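Local coordinates for class II aldolase/adducin N-terminal domain-containing protein (Thermoplasma acidophilum, PDB 3M4R) that binds a zinc ion through its class II aldolase/adducin-type domain and, as part of a longer short-chain dehydrogenase-related protein, may take part in an oxidoreductase reaction, at residues A[136-142]-A[184-190]; A[151-156]-A[207-211]. All blocks are in the same frame, centred on the assembly; numbering follows the deposited sequence.

Contact 1: residues A[136-142]-A[184-190]; sequences ILSITNT and VLRKHGL. With ZN (zinc ion), chain B.
Thr140 and Arg186 meet at the C-terminal end of helix 134-140, their side chains running antiparallel alongside one another. NE and NH1 of Arg186 both point at Thr140 O: NE, at 3.2 Å from that oxygen, lies in the carbonyl plane on a lone pair, whereas NH1, 3.0 Å from Thr140 O, comes from above the plane. A bend at chi3 (72°) brings this edge of the guanidinium to the carbonyl. The hydroxyl of Thr140 works as a relay: OG1 accepts an almost straight bond from Lys187 N (3.0 Å, 174°) and donates to Ile136 O at 2.7 Å, on the opposite face of that carbonyl from Thr140 N. The chi1 of 61° that places OG1 here leaves CG2 to pack on Val184 CG1 at 3.7 Å. Leu137 CD2 presses on the Lys187-His188 peptide, 3.4 Å from His188 N, and Ile136 CG2 lies 3.5 Å from Gly189 O. Segment 184-190 is the hairpin turn joining antiparallel strands 182-185 and 189-194, with a classic beta bulge of His188 and Gly189 facing Leu185. From this bulge His188 NE2 binds the domain's zinc at 2.0 Å, with Glu116, His130, His132 and a water. Arg186 NH2 bonds to Leu144 O and Ser146 OG; a leucine in its place would probably leave Thr140 O without its two donors and those oxygens without NH2, weakening the tie between helix end and following turn. Helices 146-153 and 197-215 pack against the contact on the side of helix 134-140, while helix 166-175 packs on Leu185 and His188, which turn away from it.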
# COMPACT_ATOMS: atom_id res chain seq x y z
N ILE A 136 5.89 -13.87 -2.51
CA ILE A 136 4.53 -13.91 -1.93
C ILE A 136 3.57 -14.58 -2.91
O ILE A 136 2.68 -15.35 -2.51
CB ILE A 136 4.05 -12.53 -1.53
CG1 ILE A 136 4.80 -12.06 -0.27
CG2 ILE A 136 2.54 -12.53 -1.30
CD1 ILE A 136 4.52 -12.84 1.05
N LEU A 137 3.74 -14.29 -4.20
CA LEU A 137 2.93 -14.89 -5.23
C LEU A 137 3.17 -16.40 -5.26
O LEU A 137 2.22 -17.16 -5.35
CB LEU A 137 3.23 -14.27 -6.61
CG LEU A 137 2.68 -12.87 -6.97
CD1 LEU A 137 3.11 -12.49 -8.41
CD2 LEU A 137 1.15 -12.81 -6.85
N SER A 138 4.44 -16.82 -5.15
CA SER A 138 4.79 -18.24 -5.13
C SER A 138 4.18 -18.99 -3.96
O SER A 138 3.58 -20.03 -4.16
CB SER A 138 6.29 -18.45 -5.03
OG SER A 138 6.96 -17.98 -6.18
N ILE A 139 4.36 -18.47 -2.75
CA ILE A 139 3.87 -19.17 -1.57
C ILE A 139 2.35 -19.24 -1.56
O ILE A 139 1.78 -20.24 -1.15
CB ILE A 139 4.41 -18.60 -0.22
CG1 ILE A 139 4.43 -19.73 0.82
CG2 ILE A 139 3.58 -17.43 0.26
CD1 ILE A 139 5.11 -19.38 2.12
N THR A 140 1.70 -18.19 -2.04
CA THR A 140 0.24 -18.15 -2.04
C THR A 140 -0.34 -18.93 -3.21
O THR A 140 -1.52 -19.24 -3.21
CB THR A 140 -0.29 -16.73 -1.97
OG1 THR A 140 0.15 -15.97 -3.11
CG2 THR A 140 0.20 -16.06 -0.68
N ASN A 141 0.49 -19.26 -4.20
CA ASN A 141 0.06 -20.08 -5.33
C ASN A 141 0.26 -21.59 -5.12
O ASN A 141 -0.06 -22.34 -6.00
CB ASN A 141 0.76 -19.65 -6.64
CG ASN A 141 -0.03 -18.62 -7.38
OD1 ASN A 141 -1.14 -18.88 -7.83
ND2 ASN A 141 0.53 -17.42 -7.49
N THR A 142 0.79 -21.99 -3.96
CA THR A 142 0.85 -23.39 -3.54
C THR A 142 -0.49 -23.79 -2.92
O THR A 142 -1.34 -22.94 -2.68
CB THR A 142 1.92 -23.65 -2.44
OG1 THR A 142 1.49 -23.08 -1.20
CG2 THR A 142 3.30 -23.11 -2.81
N VAL A 184 -1.72 -10.48 3.80
CA VAL A 184 -1.24 -11.24 2.65
C VAL A 184 -2.41 -11.49 1.72
O VAL A 184 -3.44 -11.96 2.15
CB VAL A 184 -0.66 -12.58 3.08
CG1 VAL A 184 -0.22 -13.42 1.84
CG2 VAL A 184 0.50 -12.34 4.03
N LEU A 185 -2.24 -11.15 0.45
CA LEU A 185 -3.34 -11.25 -0.53
C LEU A 185 -2.95 -12.36 -1.50
O LEU A 185 -2.07 -12.17 -2.35
CB LEU A 185 -3.53 -9.90 -1.25
CG LEU A 185 -3.71 -8.61 -0.42
CD1 LEU A 185 -3.86 -7.35 -1.34
CD2 LEU A 185 -4.86 -8.73 0.56
N ARG A 186 -3.56 -13.54 -1.35
CA ARG A 186 -3.16 -14.66 -2.17
C ARG A 186 -3.31 -14.36 -3.64
O ARG A 186 -4.30 -13.77 -4.06
CB ARG A 186 -3.92 -15.94 -1.80
CG ARG A 186 -3.63 -16.38 -0.37
CD ARG A 186 -4.22 -17.76 -0.06
NE ARG A 186 -3.48 -18.82 -0.72
CZ ARG A 186 -3.29 -20.04 -0.23
NH1 ARG A 186 -2.62 -20.92 -0.94
NH2 ARG A 186 -3.76 -20.37 0.97
N LYS A 187 -2.29 -14.75 -4.40
CA LYS A 187 -2.22 -14.54 -5.85
C LYS A 187 -2.21 -13.09 -6.29
O LYS A 187 -2.60 -12.80 -7.44
CB LYS A 187 -3.33 -15.30 -6.58
CG LYS A 187 -3.45 -16.73 -6.18
CD LYS A 187 -4.18 -17.60 -7.26
CE LYS A 187 -4.39 -19.01 -6.76
NZ LYS A 187 -5.77 -19.46 -7.12
N HIS A 188 -1.81 -12.19 -5.37
CA HIS A 188 -1.77 -10.75 -5.61
C HIS A 188 -0.50 -10.16 -4.99
O HIS A 188 0.34 -9.68 -5.71
CB HIS A 188 -3.01 -10.07 -5.01
CG HIS A 188 -3.12 -8.59 -5.29
ND1 HIS A 188 -4.23 -7.86 -4.92
CD2 HIS A 188 -2.28 -7.71 -5.89
CE1 HIS A 188 -4.05 -6.59 -5.23
NE2 HIS A 188 -2.88 -6.47 -5.84
N GLY A 189 -0.39 -10.17 -3.67
CA GLY A 189 0.80 -9.60 -3.05
C GLY A 189 0.63 -9.41 -1.56
O GLY A 189 -0.00 -10.22 -0.87
N LEU A 190 1.19 -8.30 -1.08
CA LEU A 190 1.29 -8.04 0.33
C LEU A 190 0.97 -6.60 0.64
O LEU A 190 1.36 -5.69 -0.10
CB LEU A 190 2.70 -8.33 0.80
CG LEU A 190 3.05 -8.07 2.27
CD1 LEU A 190 2.26 -8.97 3.26
CD2 LEU A 190 4.54 -8.39 2.42
ZN ZN B . -1.99 -4.78 -6.27
O HOH W 1 -2.75 -5.10 -8.11

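Contact 2: residues A[151-156]-A[207-211]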
# COMPACT_ATOMS: atom_id res chain seq x y z
N LYS A 151 1.40 -18.99 9.72
CA LYS A 151 2.39 -19.44 10.69
C LYS A 151 3.81 -19.28 10.11
O LYS A 151 4.75 -19.03 10.86
CB LYS A 151 2.13 -20.89 11.21
CG LYS A 151 0.70 -21.12 11.81
CD LYS A 151 0.52 -22.28 12.87
CE LYS A 151 1.64 -23.23 12.98
NZ LYS A 151 1.45 -24.49 13.90
N ILE A 152 3.94 -19.37 8.79
CA ILE A 152 5.25 -19.25 8.13
C ILE A 152 5.69 -17.79 8.15
O ILE A 152 6.83 -17.47 8.47
CB ILE A 152 5.20 -19.75 6.66
CG1 ILE A 152 4.97 -21.27 6.60
CG2 ILE A 152 6.49 -19.43 5.93
CD1 ILE A 152 4.46 -21.80 5.26
N LEU A 153 4.75 -16.91 7.85
CA LEU A 153 5.03 -15.52 7.56
C LEU A 153 5.01 -14.60 8.79
O LEU A 153 5.58 -13.51 8.74
CB LEU A 153 4.04 -15.03 6.50
CG LEU A 153 4.14 -15.72 5.14
CD1 LEU A 153 3.20 -15.07 4.14
CD2 LEU A 153 5.58 -15.77 4.57
N GLY A 154 4.32 -15.00 9.85
CA GLY A 154 4.32 -14.22 11.09
C GLY A 154 2.98 -13.67 11.51
O GLY A 154 1.97 -14.33 11.30
N ASN A 155 2.96 -12.46 12.10
CA ASN A 155 1.71 -11.93 12.61
C ASN A 155 0.97 -11.26 11.47
O ASN A 155 0.98 -10.03 11.33
CB ASN A 155 1.89 -10.95 13.77
CG ASN A 155 0.58 -10.65 14.46
OD1 ASN A 155 -0.42 -11.35 14.24
ND2 ASN A 155 0.58 -9.63 15.32
N VAL A 156 0.34 -12.09 10.65
CA VAL A 156 -0.33 -11.61 9.45
C VAL A 156 -1.72 -12.16 9.37
O VAL A 156 -2.05 -13.10 10.03
CB VAL A 156 0.42 -12.00 8.19
CG1 VAL A 156 1.79 -11.36 8.19
CG2 VAL A 156 0.52 -13.55 8.07
N ILE A 207 8.43 -10.13 6.24
CA ILE A 207 7.45 -11.07 5.70
C ILE A 207 7.86 -11.69 4.38
O ILE A 207 7.77 -12.92 4.20
CB ILE A 207 6.07 -10.44 5.56
CG1 ILE A 207 5.45 -10.22 6.96
CG2 ILE A 207 5.16 -11.30 4.67
CD1 ILE A 207 4.40 -9.12 6.96
N VAL A 208 8.36 -10.89 3.46
CA VAL A 208 8.70 -11.43 2.15
C VAL A 208 9.90 -12.37 2.30
O VAL A 208 9.92 -13.43 1.69
CB VAL A 208 9.01 -10.33 1.13
CG1 VAL A 208 9.57 -10.91 -0.13
CG2 VAL A 208 7.71 -9.49 0.83
N SER A 209 10.86 -11.98 3.12
CA SER A 209 12.10 -12.74 3.27
C SER A 209 11.80 -14.08 3.93
O SER A 209 12.42 -15.07 3.58
CB SER A 209 13.19 -11.93 3.99
OG SER A 209 13.00 -11.86 5.40
N ARG A 210 10.80 -14.12 4.81
CA ARG A 210 10.28 -15.37 5.35
C ARG A 210 9.62 -16.25 4.29
O ARG A 210 9.81 -17.48 4.29
CB ARG A 210 9.35 -15.13 6.55
CG ARG A 210 10.08 -14.52 7.74
CD ARG A 210 9.15 -14.04 8.86
NE ARG A 210 8.76 -15.16 9.72
CZ ARG A 210 8.22 -15.03 10.93
NH1 ARG A 210 7.89 -16.11 11.62
NH2 ARG A 210 7.98 -13.83 11.45
N ALA A 211 8.88 -15.63 3.39
CA ALA A 211 8.31 -16.33 2.24
C ALA A 211 9.42 -16.92 1.38
O ALA A 211 9.36 -18.08 0.99
CB ALA A 211 7.45 -15.38 1.39
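Leu153 has the largest share of the contact of any residue here, and its CD2 branch reaches helix 197-215. This methyl lies 3.7 Å from Ala211 CB and also rests on the backbone, 3.5 Å from Ala211 N and 3.6 Å from Ile207 O, while CD1 meets Ile207 CG2 more loosely. Past the helix end, Val156 CG1 comes to 3.7 Å from Ile207 CD1. With CG1 beside its backbone N (chi1 -72°), Ile207 extends this longer branch to Val156 and keeps CG2 for Leu153.

The polar element is Arg210, bent at chi3 (82°) over the C-terminal end of helix 146-153. One face of its guanidinium lies against the backbone, with Leu153 O offset toward the rim and Gly154 N over the centre. NE is 3.3 Å from Ile152 O. Gly154, just past the helix, has a positive phi; a side chain there would run into Arg210 NH2, 2.8 Å from the expected CB position, and into the preceding carbonyl.

This is plain structural packing within the class II aldolase/adducin-type domain, seating the end of helix 146-153 and the residues after it on helix 197-215. Its chemistry is divided: an aliphatic seam beside a cationic group that lies against Leu153 O and comes near Ile152 O, carbonyls whose partial negative charge probably suits the arginine.

From the N terminus, helix 134-140 opens contact 1 and the next helix, 146-153, opens contact 2; strands 182-185 and 189-194 then close the first loop, and helix 197-215 closes the second. The segments alternate, so the two loops cross. Their centres lie 11 Å apart and the side chains merge: Val184 CG2 packs on Leu153 CD1 at 3.8 Å, Leu190 CD2 on Ile207 CG2 and on Val208 CG2 at 3.7 Å each, and Ile136 CD1 on Ala211 CB. Together they tie three helices to one end of the mixed sheet; contact 1 includes a zinc ligand, whereas contact 2 is structural packing farther out.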